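Local coordinates for protein yesU (Bacillus subtilis, PDB 1OQ1) that is of unknown function but adopts a galectin-like beta-sandwich fold of the concanavalin superfamily, which makes binding or processing of carbohydrate possible though unproven, at residues A[8-13]-A[216-221]; A[52-57]-A[91-96]; A[62-67]-A[162-167]; A[96-101]-A[109-114]. All blocks are in the same frame, centred on the assembly; numbering follows the deposited sequence.

Contact 1: residues A[8-13]-A[216-221]; sequences GACLYR and AVHQAV
L11 and Y12 share one acceptor across this antiparallel strand pair: V217 O takes the L11 N-H at 2.8 Å and the Y12 N-H at 3.2 Å. Both donors lie in the carbonyl plane, and the register slips by one residue between C10 and Y12, which identifies a classic beta bulge. Beyond the bulge V217 N returns a bond to Y12 O; towards the start of the strand, Q219 N donates to A9 O and G8 N to Q219 O.

C10, R13, A216 and H218 point to one face of the sheet. There the thiol of C10 sits over the imidazole of H218, with SG 4.2 Å from the ring centroid and 26° off its normal, a sulfur-aromatic contact. With CG beside its own backbone N (chi1 -70°), the H218 ring leans across toward C10, and at its edge ND1 gives a weak hydrogen bond to G8 O at 3.3 Å. R13 NH2 approaches another part of that edge, 3.6 Å from NE2 of H218, while the methyl of A216 lies over one guanidinium face. Y12 and V217 occupy the other face, their CB atoms 4.3 Å apart.

Further out, the Y12 hydroxyl is hydrogen-bonded to N14 and its ring meets F59 edge-to-face. Strand 209-222 is flanked by strand 5-14 and, through backbone bonds of A216 and H218, by strand 63-73.

Contact 2: residues A[52-57]-A[91-96]; sequences VFWCPE and DLFDPS
W54 meets the loop residues L92 and F93 with almost the whole length of its side chain. CG lies opposite the carbonyl carbon (chi1 -57°), which carries the indole out toward the 91-96 loop. CB is the first atom to touch, 3.5 Å from F93 CZ and near the plane of the phenyl ring, at its edge. CG follows at 3.9 Å from the same CZ, and CD1 comes near F93 CE1. This gives an offset edge-to-face pair: the five-membered ring of W54 presents its face to the edge of F93, with centroids 5.6 Å apart and planes at 78°. NE1, in the five-membered ring, gives a weak hydrogen bond to E28.

Farther along, L92 CD2 lies 3.4 Å from the centroid of the six-membered ring and 1° off the normal, a CH-pi contact that reaches all six carbons about equally and ends at W54 CH2, 3.6 Å from L92 CD2. V52 CG1 covers the opposite face, nearer its rim.

A type I turn from D91 to D94 presents L92 and F93 together, and D91 OD2 accepts the F93 N-H in an Asx turn. The loop after strand 76-86 thereby packs against strand 51-54 at W54, between strands 26-29 and 199-205.

Contact 3: residues A[62-67]-A[162-167]; sequences GIIVTW and RMKLIK
Strands 63-73 and 161-168 pair here as antiparallel neighbours in one sheet of the galectin-like sandwich, their local axes at 164°. Six backbone hydrogen bonds carry the register, two for each of the pairs I63 with K167, V65 with L165 and W67 with M163. The shortest are reciprocal: V65 N to L165 O and L165 N to V65 O, both 2.7 Å. In between, I64 CA and T66 CA make CA-H...O contacts with the carbonyls of L165 and M163. G62 and I63 both face K167, a G1 beta bulge.

On one face I64 and I166 lie side by side, I64 CG1 4.0 Å from I166 CG1. The aliphatic stem of K164 runs alongside T66, with K164 CG 3.8 Å from T66 CG2. On the other face V65 and L165 pack by their CB atoms; L165 also touches L80 and F82 of strand 76-86, in the other sheet.

The aromatic contact is between W67 and M163, a selenomethionine. With CG between its backbone N and carbonyl carbon (chi1 72°), the indole of W67 leans across the neighbouring strand and lies over M163. NE1 bonds to the Y119 hydroxyl, while M163 CB sits 3.6 Å from the centroid of the six-membered ring of W67, 11° off the normal.

Contact 4: residues A[96-101]-A[109-114]; sequences SLRKRT and SGDINA
The nearest CA atoms of 96-101 and 109-114, those of L97 and D111, are 6.8 Å apart, too far for strand pairing, so the D111 side chain, a backbone N-H and a water bridge the irregular loop and the start of strand 112-122 in the galectin-like fold. D111 does most of the work. Its OD2 accepts the R98 backbone N-H at 2.8 Å through the syn lone pair, and the N-H...O angle of 173° makes this bond nearly straight. A chi1 of 60° sets the carboxylate between the D111 backbone N and carbonyl carbon, turned towards the loop.

R98 then curls over the same aspartate. Bent at chi3, it brings one guanidinium face over D111 CB and OD2, with the guanidinium and carboxylate planes 39° apart. R98 NH1 lies 3.9 Å from D111 OD2, a long salt bridge in which the oxygen is well out of the guanidinium plane and no N-H is aimed at it; the attraction is probably one of charge alone. R98 NH2 reaches the backbone of G110, 3.4 Å from its C.

L97 covers the carboxylate from another direction, with CD2 3.8 Å from D111 OD2, while its CD1 approaches I112 CG2. That same I112 methyl meets R100 NH1 at 3.9 Å. R100 is held mainly by a salt bridge from NH2 to E28, and its NH2 also bonds to L92 O. R100 NH1 donates at 2.8 Å to a water that lies 2.7 Å from D111 OD1 and also within hydrogen-bonding distance of R98 O.

In the fold
Contacts 1 and 3 are successive pairings in one sheet, with centres 9 Å apart: strand 63-73 lies between strands 161-168 and 209-222, and A220 CB packs 3.5 Å from I63 N. Contacts 2 and 4 belong to the opposing sheet and its loop, their centres 10 Å apart; they share S96, and L92 CD1 lies 3.7 Å from I112 CG2. Contact 1 reaches contact 2 where Y12 OH packs 3.6 Å from C55 SG. Contacts 3 and 4 lie on opposite sides of the chain's centre, their nearest atoms about 8 Å apart. Contacts 2, 3 and 4 are all nested within the loop closed by contact 1, and contact 4 also within that of contact 3. No ligand or active site is identified here.

Contact 1: residues A[8-13]-A[216-221]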
loop_
_atom_site.group_PDB
_atom_site.type_symbol
_atom_site.label_atom_id
_atom_site.label_comp_id
_atom_site.label_asym_id
_atom_site.label_seq_id
_atom_site.Cartn_x
_atom_site.Cartn_y
_atom_site.Cartn_z
ATOM N N GLY A 8 -8.332 -14.414 10.530
ATOM C CA GLY A 8 -9.473 -14.604 11.408
ATOM C C GLY A 8 -10.739 -14.020 10.808
ATOM O O GLY A 8 -10.990 -14.163 9.611
ATOM N N ALA A 9 -11.535 -13.350 11.636
ATOM C CA ALA A 9 -12.783 -12.752 11.176
ATOM C C ALA A 9 -12.534 -11.723 10.082
ATOM O O ALA A 9 -11.525 -11.020 10.093
ATOM C CB ALA A 9 -13.507 -12.099 12.345
ATOM N N CYS A 10 -13.458 -11.635 9.131
ATOM C CA CYS A 10 -13.323 -10.664 8.053
ATOM C C CYS A 10 -13.829 -9.326 8.570
ATOM O O CYS A 10 -14.964 -9.224 9.037
ATOM C CB CYS A 10 -14.145 -11.087 6.831
ATOM S SG CYS A 10 -13.989 -9.950 5.422
ATOM N N LEU A 11 -12.988 -8.303 8.491
ATOM C CA LEU A 11 -13.360 -6.978 8.966
ATOM C C LEU A 11 -13.849 -6.076 7.847
ATOM O O LEU A 11 -14.646 -5.164 8.079
ATOM C CB LEU A 11 -12.164 -6.309 9.641
ATOM C CG LEU A 11 -11.524 -7.073 10.797
ATOM C CD1 LEU A 11 -10.355 -6.275 11.346
ATOM C CD2 LEU A 11 -12.560 -7.318 11.882
ATOM N N TYR A 12 -13.382 -6.344 6.632
ATOM C CA TYR A 12 -13.724 -5.514 5.485
ATOM C C TYR A 12 -13.380 -6.234 4.189
ATOM O O TYR A 12 -12.370 -6.933 4.104
ATOM C CB TYR A 12 -12.913 -4.215 5.575
ATOM C CG TYR A 12 -13.095 -3.231 4.443
ATOM C CD1 TYR A 12 -14.127 -2.293 4.466
ATOM C CD2 TYR A 12 -12.210 -3.212 3.364
ATOM C CE1 TYR A 12 -14.271 -1.355 3.444
ATOM C CE2 TYR A 12 -12.347 -2.280 2.335
ATOM C CZ TYR A 12 -13.378 -1.357 2.384
ATOM O OH TYR A 12 -13.519 -0.430 1.375
ATOM N N ARG A 13 -14.226 -6.065 3.182
ATOM C CA ARG A 13 -13.982 -6.669 1.887
ATOM C C ARG A 13 -14.603 -5.782 0.817
ATOM O O ARG A 13 -15.794 -5.457 0.877
ATOM C CB ARG A 13 -14.579 -8.075 1.823
ATOM C CG ARG A 13 -14.343 -8.776 0.492
ATOM C CD ARG A 13 -14.955 -10.165 0.481
ATOM N NE ARG A 13 -14.164 -11.152 1.214
ATOM C CZ ARG A 13 -13.023 -11.675 0.773
ATOM N NH1 ARG A 13 -12.527 -11.305 -0.402
ATOM N NH2 ARG A 13 -12.386 -12.586 1.497
ATOM N N ALA A 216 -9.273 -6.974 0.767
ATOM C CA ALA A 216 -9.880 -7.421 2.021
ATOM C C ALA A 216 -8.956 -7.284 3.220
ATOM O O ALA A 216 -7.735 -7.286 3.077
ATOM C CB ALA A 216 -10.329 -8.868 1.883
ATOM N N VAL A 217 -9.561 -7.167 4.400
ATOM C CA VAL A 217 -8.826 -7.053 5.655
ATOM C C VAL A 217 -9.423 -8.043 6.659
ATOM O O VAL A 217 -10.618 -7.999 6.949
ATOM C CB VAL A 217 -8.926 -5.619 6.250
ATOM C CG1 VAL A 217 -8.098 -5.522 7.525
ATOM C CG2 VAL A 217 -8.449 -4.595 5.237
ATOM N N HIS A 218 -8.588 -8.940 7.171
ATOM C CA HIS A 218 -9.021 -9.932 8.153
ATOM C C HIS A 218 -8.223 -9.745 9.438
ATOM O O HIS A 218 -7.152 -9.137 9.434
ATOM C CB HIS A 218 -8.771 -11.356 7.635
ATOM C CG HIS A 218 -9.664 -11.767 6.504
ATOM N ND1 HIS A 218 -10.759 -12.588 6.678
ATOM C CD2 HIS A 218 -9.612 -11.486 5.181
ATOM C CE1 HIS A 218 -11.341 -12.795 5.509
ATOM N NE2 HIS A 218 -10.666 -12.138 4.585
ATOM N N GLN A 219 -8.750 -10.269 10.540
ATOM C CA GLN A 219 -8.057 -10.194 11.821
ATOM C C GLN A 219 -6.835 -11.098 11.696
ATOM O O GLN A 219 -6.912 -12.158 11.076
ATOM C CB GLN A 219 -8.950 -10.730 12.943
ATOM C CG GLN A 219 -10.021 -9.782 13.439
ATOM C CD GLN A 219 -9.454 -8.685 14.317
ATOM O OE1 GLN A 219 -8.639 -8.946 15.204
ATOM N NE2 GLN A 219 -9.890 -7.452 14.086
ATOM N N ALA A 220 -5.707 -10.684 12.264
ATOM C CA ALA A 220 -4.502 -11.507 12.207
ATOM C C ALA A 220 -4.477 -12.418 13.429
ATOM O O ALA A 220 -4.548 -11.945 14.562
ATOM C CB ALA A 220 -3.252 -10.627 12.187
ATOM N N VAL A 221 -4.385 -13.722 13.193
ATOM C CA VAL A 221 -4.347 -14.690 14.280
ATOM C C VAL A 221 -2.951 -15.284 14.385
ATOM O O VAL A 221 -2.514 -16.038 13.512
ATOM C CB VAL A 221 -5.363 -15.826 14.054
ATOM C CG1 VAL A 221 -5.270 -16.839 15.190
ATOM C CG2 VAL A 221 -6.763 -15.249 13.968
#

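Contact 2: residues A[52-57]-A[91-96]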
loop_
_atom_site.group_PDB
_atom_site.type_symbol
_atom_site.label_atom_id
_atom_site.label_comp_id
_atom_site.label_asym_id
_atom_site.label_seq_id
_atom_site.Cartn_x
_atom_site.Cartn_y
_atom_site.Cartn_z
ATOM N N VAL A 52 -2.197 9.221 -4.195
ATOM C CA VAL A 52 -2.447 8.255 -3.135
ATOM C C VAL A 52 -3.974 8.221 -3.077
ATOM O O VAL A 52 -4.619 9.258 -2.921
ATOM C CB VAL A 52 -1.885 8.683 -1.771
ATOM C CG1 VAL A 52 -2.173 7.589 -0.745
ATOM C CG2 VAL A 52 -0.379 8.920 -1.870
ATOM N N PHE A 53 -4.539 7.028 -3.233
ATOM C CA PHE A 53 -5.988 6.817 -3.238
ATOM C C PHE A 53 -6.323 6.064 -1.954
ATOM O O PHE A 53 -6.012 4.884 -1.826
ATOM C CB PHE A 53 -6.346 5.994 -4.478
ATOM C CG PHE A 53 -7.819 5.861 -4.740
ATOM C CD1 PHE A 53 -8.683 6.939 -4.564
ATOM C CD2 PHE A 53 -8.332 4.665 -5.231
ATOM C CE1 PHE A 53 -10.033 6.826 -4.878
ATOM C CE2 PHE A 53 -9.684 4.541 -5.551
ATOM C CZ PHE A 53 -10.535 5.625 -5.374
ATOM N N TRP A 54 -6.961 6.754 -1.012
ATOM C CA TRP A 54 -7.280 6.173 0.291
ATOM C C TRP A 54 -8.644 5.544 0.515
ATOM O O TRP A 54 -9.668 6.065 0.073
ATOM C CB TRP A 54 -7.135 7.224 1.400
ATOM C CG TRP A 54 -5.810 7.876 1.522
ATOM C CD1 TRP A 54 -5.418 9.058 0.955
ATOM C CD2 TRP A 54 -4.697 7.406 2.287
ATOM N NE1 TRP A 54 -4.129 9.353 1.325
ATOM C CE2 TRP A 54 -3.660 8.356 2.142
ATOM C CE3 TRP A 54 -4.472 6.274 3.083
ATOM C CZ2 TRP A 54 -2.415 8.209 2.765
ATOM C CZ3 TRP A 54 -3.230 6.125 3.704
ATOM C CH2 TRP A 54 -2.219 7.091 3.540
ATOM N N CYS A 55 -8.639 4.432 1.243
ATOM C CA CYS A 55 -9.865 3.766 1.655
ATOM C C CYS A 55 -10.236 4.628 2.872
ATOM O O CYS A 55 -9.367 4.997 3.661
ATOM C CB CYS A 55 -9.563 2.329 2.082
ATOM S SG CYS A 55 -10.912 1.487 2.946
ATOM N N PRO A 56 -11.525 4.949 3.056
ATOM C CA PRO A 56 -11.891 5.786 4.205
ATOM C C PRO A 56 -11.936 5.143 5.589
ATOM O O PRO A 56 -11.954 5.850 6.599
ATOM C CB PRO A 56 -13.256 6.328 3.796
ATOM C CG PRO A 56 -13.863 5.138 3.104
ATOM C CD PRO A 56 -12.709 4.613 2.244
ATOM N N GLU A 57 -11.959 3.816 5.636
ATOM C CA GLU A 57 -12.049 3.087 6.901
ATOM C C GLU A 57 -10.784 3.040 7.745
ATOM O O GLU A 57 -9.686 2.850 7.230
ATOM C CB GLU A 57 -12.495 1.646 6.635
ATOM C CG GLU A 57 -13.756 1.541 5.808
ATOM C CD GLU A 57 -14.965 2.070 6.540
ATOM O OE1 GLU A 57 -15.927 2.496 5.868
ATOM O OE2 GLU A 57 -14.955 2.049 7.791
ATOM N N ASP A 91 -7.496 11.467 12.945
ATOM C CA ASP A 91 -8.015 10.699 11.823
ATOM C C ASP A 91 -7.310 11.284 10.606
ATOM O O ASP A 91 -7.199 12.504 10.476
ATOM C CB ASP A 91 -9.523 10.910 11.684
ATOM C CG ASP A 91 -10.112 10.134 10.528
ATOM O OD1 ASP A 91 -10.371 8.921 10.695
ATOM O OD2 ASP A 91 -10.304 10.730 9.447
ATOM N N LEU A 92 -6.841 10.429 9.706
ATOM C CA LEU A 92 -6.128 10.912 8.528
ATOM C C LEU A 92 -6.870 11.987 7.735
ATOM O O LEU A 92 -6.256 12.748 6.986
ATOM C CB LEU A 92 -5.809 9.746 7.594
ATOM C CG LEU A 92 -4.646 10.007 6.640
ATOM C CD1 LEU A 92 -3.350 10.104 7.439
ATOM C CD2 LEU A 92 -4.549 8.884 5.634
ATOM N N PHE A 93 -8.187 12.062 7.894
ATOM C CA PHE A 93 -8.950 13.048 7.140
ATOM C C PHE A 93 -9.489 14.199 7.978
ATOM O O PHE A 93 -10.349 14.960 7.528
ATOM C CB PHE A 93 -10.074 12.343 6.382
ATOM C CG PHE A 93 -9.583 11.222 5.509
ATOM C CD1 PHE A 93 -8.641 11.465 4.511
ATOM C CD2 PHE A 93 -10.013 9.917 5.718
ATOM C CE1 PHE A 93 -8.131 10.422 3.739
ATOM C CE2 PHE A 93 -9.507 8.866 4.949
ATOM C CZ PHE A 93 -8.565 9.122 3.960
ATOM N N ASP A 94 -8.967 14.331 9.194
ATOM C CA ASP A 94 -9.379 15.412 10.081
ATOM C C ASP A 94 -8.956 16.717 9.411
ATOM O O ASP A 94 -7.837 16.832 8.918
ATOM C CB ASP A 94 -8.693 15.271 11.440
ATOM C CG ASP A 94 -9.200 16.273 12.458
ATOM O OD1 ASP A 94 -9.082 17.491 12.214
ATOM O OD2 ASP A 94 -9.714 15.841 13.510
ATOM N N PRO A 95 -9.847 17.719 9.381
ATOM C CA PRO A 95 -9.520 19.003 8.751
ATOM C C PRO A 95 -8.298 19.730 9.324
ATOM O O PRO A 95 -7.727 20.600 8.664
ATOM C CB PRO A 95 -10.815 19.803 8.905
ATOM C CG PRO A 95 -11.423 19.234 10.152
ATOM C CD PRO A 95 -11.194 17.753 9.982
ATOM N N SER A 96 -7.887 19.361 10.533
ATOM C CA SER A 96 -6.742 20.002 11.174
ATOM C C SER A 96 -5.404 19.650 10.529
ATOM O O SER A 96 -4.408 20.333 10.752
ATOM C CB SER A 96 -6.687 19.644 12.661
ATOM O OG SER A 96 -6.372 18.275 12.859
#

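Contact 3: residues A[62-67]-A[162-167]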
loop_
_atom_site.group_PDB
_atom_site.type_symbol
_atom_site.label_atom_id
_atom_site.label_comp_id
_atom_site.label_asym_id
_atom_site.label_seq_id
_atom_site.Cartn_x
_atom_site.Cartn_y
_atom_site.Cartn_z
ATOM N N GLY A 62 -3.115 -5.526 14.102
ATOM C CA GLY A 62 -3.343 -6.963 14.096
ATOM C C GLY A 62 -4.263 -7.403 12.975
ATOM O O GLY A 62 -5.332 -7.967 13.213
ATOM N N ILE A 63 -3.829 -7.168 11.744
ATOM C CA ILE A 63 -4.634 -7.508 10.582
ATOM C C ILE A 63 -3.821 -8.121 9.453
ATOM O O ILE A 63 -2.599 -8.007 9.416
ATOM C CB ILE A 63 -5.322 -6.248 10.012
ATOM C CG1 ILE A 63 -4.263 -5.173 9.727
ATOM C CG2 ILE A 63 -6.378 -5.732 10.992
ATOM C CD1 ILE A 63 -4.779 -3.948 8.978
ATOM N N ILE A 64 -4.523 -8.775 8.535
ATOM C CA ILE A 64 -3.905 -9.365 7.357
ATOM C C ILE A 64 -4.635 -8.715 6.185
ATOM O O ILE A 64 -5.855 -8.824 6.064
ATOM C CB ILE A 64 -4.069 -10.893 7.329
ATOM C CG1 ILE A 64 -3.316 -11.512 8.516
ATOM C CG2 ILE A 64 -3.528 -11.450 6.013
ATOM C CD1 ILE A 64 -3.376 -13.025 8.573
ATOM N N VAL A 65 -3.872 -8.017 5.346
ATOM C CA VAL A 65 -4.413 -7.292 4.198
ATOM C C VAL A 65 -4.098 -8.017 2.898
ATOM O O VAL A 65 -2.943 -8.345 2.630
ATOM C CB VAL A 65 -3.817 -5.861 4.133
ATOM C CG1 VAL A 65 -4.448 -5.076 2.989
ATOM C CG2 VAL A 65 -4.035 -5.144 5.458
ATOM N N THR A 66 -5.128 -8.255 2.094
ATOM C CA THR A 66 -4.957 -8.949 0.827
ATOM C C THR A 66 -5.639 -8.228 -0.332
ATOM O O THR A 66 -6.629 -7.509 -0.149
ATOM C CB THR A 66 -5.527 -10.385 0.898
ATOM O OG1 THR A 66 -6.900 -10.338 1.315
ATOM C CG2 THR A 66 -4.724 -11.233 1.881
ATOM N N TRP A 67 -5.088 -8.416 -1.524
ATOM C CA TRP A 67 -5.651 -7.832 -2.731
ATOM C C TRP A 67 -5.010 -8.456 -3.965
ATOM O O TRP A 67 -3.908 -9.007 -3.892
ATOM C CB TRP A 67 -5.472 -6.299 -2.737
ATOM C CG TRP A 67 -4.068 -5.775 -2.971
ATOM C CD1 TRP A 67 -3.556 -5.288 -4.145
ATOM C CD2 TRP A 67 -3.028 -5.629 -1.991
ATOM N NE1 TRP A 67 -2.263 -4.842 -3.953
ATOM C CE2 TRP A 67 -1.917 -5.041 -2.640
ATOM C CE3 TRP A 67 -2.928 -5.938 -0.626
ATOM C CZ2 TRP A 67 -0.719 -4.753 -1.968
ATOM C CZ3 TRP A 67 -1.735 -5.652 0.043
ATOM C CH2 TRP A 67 -0.648 -5.065 -0.632
ATOM N N ARG A 162 -1.401 -12.523 -6.131
ATOM C CA ARG A 162 -2.014 -12.489 -4.798
ATOM C C ARG A 162 -1.088 -11.844 -3.770
ATOM O O ARG A 162 -0.076 -12.421 -3.381
ATOM C CB ARG A 162 -2.379 -13.914 -4.362
ATOM C CG ARG A 162 -3.660 -14.462 -5.003
ATOM C CD ARG A 162 -4.888 -13.824 -4.360
ATOM N NE ARG A 162 -6.156 -14.205 -4.982
ATOM C CZ ARG A 162 -6.753 -15.388 -4.849
ATOM N NH1 ARG A 162 -6.203 -16.345 -4.113
ATOM N NH2 ARG A 162 -7.919 -15.605 -5.447
HETATM N N MSE A 163 -1.443 -10.634 -3.353
HETATM C CA MSE A 163 -0.645 -9.868 -2.394
HETATM C C MSE A 163 -1.191 -10.058 -0.982
HETATM O O MSE A 163 -2.399 -10.018 -0.778
HETATM C CB MSE A 163 -0.702 -8.389 -2.769
HETATM C CG MSE A 163 -0.760 -8.154 -4.267
HETATM SE SE MSE A 163 0.871 -8.614 -5.199
HETATM C CE MSE A 163 0.765 -10.514 -5.343
ATOM N N LYS A 164 -0.301 -10.254 -0.011
ATOM C CA LYS A 164 -0.726 -10.447 1.377
ATOM C C LYS A 164 0.232 -9.752 2.332
ATOM O O LYS A 164 1.441 -9.966 2.281
ATOM C CB LYS A 164 -0.804 -11.941 1.721
ATOM C CG LYS A 164 -1.287 -12.206 3.150
ATOM C CD LYS A 164 -1.420 -13.694 3.468
ATOM C CE LYS A 164 -2.579 -14.332 2.718
ATOM N NZ LYS A 164 -2.761 -15.772 3.084
ATOM N N LEU A 165 -0.329 -8.924 3.203
ATOM C CA LEU A 165 0.439 -8.154 4.166
ATOM C C LEU A 165 -0.051 -8.389 5.592
ATOM O O LEU A 165 -1.249 -8.308 5.852
ATOM C CB LEU A 165 0.301 -6.665 3.834
ATOM C CG LEU A 165 1.017 -5.677 4.756
ATOM C CD1 LEU A 165 2.511 -5.733 4.488
ATOM C CD2 LEU A 165 0.492 -4.270 4.511
ATOM N N ILE A 166 0.871 -8.680 6.507
ATOM C CA ILE A 166 0.520 -8.881 7.911
ATOM C C ILE A 166 1.044 -7.698 8.722
ATOM O O ILE A 166 2.196 -7.300 8.567
ATOM C CB ILE A 166 1.159 -10.166 8.502
ATOM C CG1 ILE A 166 0.657 -11.401 7.752
ATOM C CG2 ILE A 166 0.816 -10.283 9.995
ATOM C CD1 ILE A 166 1.364 -12.675 8.169
ATOM N N LYS A 167 0.187 -7.145 9.579
ATOM C CA LYS A 167 0.546 -6.023 10.447
ATOM C C LYS A 167 0.048 -6.359 11.848
ATOM O O LYS A 167 -1.159 -6.427 12.091
ATOM C CB LYS A 167 -0.110 -4.730 9.953
ATOM C CG LYS A 167 -0.025 -3.560 10.932
ATOM C CD LYS A 167 1.409 -3.114 11.147
ATOM C CE LYS A 167 1.479 -1.925 12.097
ATOM N NZ LYS A 167 1.022 -2.270 13.472
#

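Contact 4: residues A[96-101]-A[109-114]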
loop_
_atom_site.group_PDB
_atom_site.type_symbol
_atom_site.label_atom_id
_atom_site.label_comp_id
_atom_site.label_asym_id
_atom_site.label_seq_id
_atom_site.Cartn_x
_atom_site.Cartn_y
_atom_site.Cartn_z
ATOM N N SER A 96 -7.887 19.361 10.533
ATOM C CA SER A 96 -6.742 20.002 11.174
ATOM C C SER A 96 -5.404 19.650 10.529
ATOM O O SER A 96 -4.408 20.333 10.752
ATOM C CB SER A 96 -6.687 19.644 12.661
ATOM O OG SER A 96 -6.372 18.275 12.859
ATOM N N LEU A 97 -5.382 18.586 9.732
ATOM C CA LEU A 97 -4.147 18.170 9.071
ATOM C C LEU A 97 -3.935 18.916 7.760
ATOM O O LEU A 97 -4.893 19.261 7.065
ATOM C CB LEU A 97 -4.177 16.662 8.797
ATOM C CG LEU A 97 -4.387 15.736 9.996
ATOM C CD1 LEU A 97 -4.473 14.287 9.514
ATOM C CD2 LEU A 97 -3.240 15.907 10.982
ATOM N N ARG A 98 -2.672 19.157 7.420
ATOM C CA ARG A 98 -2.343 19.852 6.184
ATOM C C ARG A 98 -2.878 19.102 4.966
ATOM O O ARG A 98 -2.931 17.870 4.949
ATOM C CB ARG A 98 -0.826 20.035 6.064
ATOM C CG ARG A 98 -0.238 20.983 7.105
ATOM C CD ARG A 98 1.145 21.480 6.703
ATOM N NE ARG A 98 2.194 20.481 6.891
ATOM C CZ ARG A 98 2.705 20.145 8.070
ATOM N NH1 ARG A 98 2.264 20.726 9.179
ATOM N NH2 ARG A 98 3.669 19.235 8.143
ATOM N N LYS A 99 -3.291 19.858 3.955
ATOM C CA LYS A 99 -3.818 19.279 2.727
ATOM C C LYS A 99 -2.741 18.456 2.038
ATOM O O LYS A 99 -1.561 18.795 2.088
ATOM C CB LYS A 99 -4.295 20.386 1.781
ATOM C CG LYS A 99 -5.426 21.224 2.345
ATOM C CD LYS A 99 -5.651 22.505 1.552
ATOM C CE LYS A 99 -6.170 22.235 0.157
ATOM N NZ LYS A 99 -6.508 23.515 -0.527
ATOM N N ARG A 100 -3.157 17.372 1.395
ATOM C CA ARG A 100 -2.231 16.503 0.687
ATOM C C ARG A 100 -2.678 16.413 -0.766
ATOM O O ARG A 100 -3.879 16.417 -1.055
ATOM C CB ARG A 100 -2.208 15.121 1.344
ATOM C CG ARG A 100 -1.730 15.142 2.795
ATOM C CD ARG A 100 -1.693 13.734 3.359
ATOM N NE ARG A 100 -3.024 13.141 3.334
ATOM C CZ ARG A 100 -3.875 13.153 4.352
ATOM N NH1 ARG A 100 -3.537 13.715 5.507
ATOM N NH2 ARG A 100 -5.085 12.625 4.202
ATOM N N THR A 101 -1.710 16.330 -1.673
ATOM C CA THR A 101 -1.991 16.295 -3.102
ATOM C C THR A 101 -1.267 15.192 -3.869
ATOM O O THR A 101 -1.131 15.268 -5.089
ATOM C CB THR A 101 -1.610 17.638 -3.748
ATOM O OG1 THR A 101 -0.198 17.848 -3.609
ATOM C CG2 THR A 101 -2.348 18.781 -3.073
ATOM N N SER A 109 7.288 13.274 5.120
ATOM C CA SER A 109 7.829 14.394 5.888
ATOM C C SER A 109 6.762 15.462 6.142
ATOM O O SER A 109 7.033 16.663 6.041
ATOM C CB SER A 109 9.013 15.021 5.139
ATOM O OG SER A 109 10.041 14.070 4.906
ATOM N N GLY A 110 5.551 15.019 6.472
ATOM C CA GLY A 110 4.458 15.942 6.727
ATOM C C GLY A 110 3.975 15.850 8.160
ATOM O O GLY A 110 4.787 15.779 9.082
ATOM N N ASP A 111 2.660 15.855 8.361
ATOM C CA ASP A 111 2.127 15.762 9.714
ATOM C C ASP A 111 1.390 14.455 9.978
ATOM O O ASP A 111 0.469 14.403 10.792
ATOM C CB ASP A 111 1.213 16.957 10.033
ATOM C CG ASP A 111 0.025 17.064 9.096
ATOM O OD1 ASP A 111 -0.215 16.127 8.309
ATOM O OD2 ASP A 111 -0.678 18.098 9.156
ATOM N N ILE A 112 1.799 13.393 9.288
ATOM C CA ILE A 112 1.179 12.087 9.491
ATOM C C ILE A 112 2.257 11.033 9.700
ATOM O O ILE A 112 3.428 11.266 9.400
ATOM C CB ILE A 112 0.336 11.636 8.274
ATOM C CG1 ILE A 112 1.242 11.430 7.055
ATOM C CG2 ILE A 112 -0.750 12.664 7.977
ATOM C CD1 ILE A 112 0.543 10.783 5.868
ATOM N N ASN A 113 1.848 9.884 10.233
ATOM C CA ASN A 113 2.743 8.754 10.430
ATOM C C ASN A 113 2.123 7.640 9.612
ATOM O O ASN A 113 0.908 7.617 9.420
ATOM C CB ASN A 113 2.789 8.303 11.889
ATOM C CG ASN A 113 3.613 9.220 12.761
ATOM O OD1 ASN A 113 4.642 9.742 12.333
ATOM N ND2 ASN A 113 3.176 9.403 14.002
ATOM N N ALA A 114 2.950 6.716 9.136
ATOM C CA ALA A 114 2.446 5.601 8.355
ATOM C C ALA A 114 3.570 4.698 7.901
ATOM O O ALA A 114 4.721 5.118 7.811
ATOM C CB ALA A 114 1.688 6.114 7.130
HETATM O O HOH W 1 -1.674 15.706 6.114
#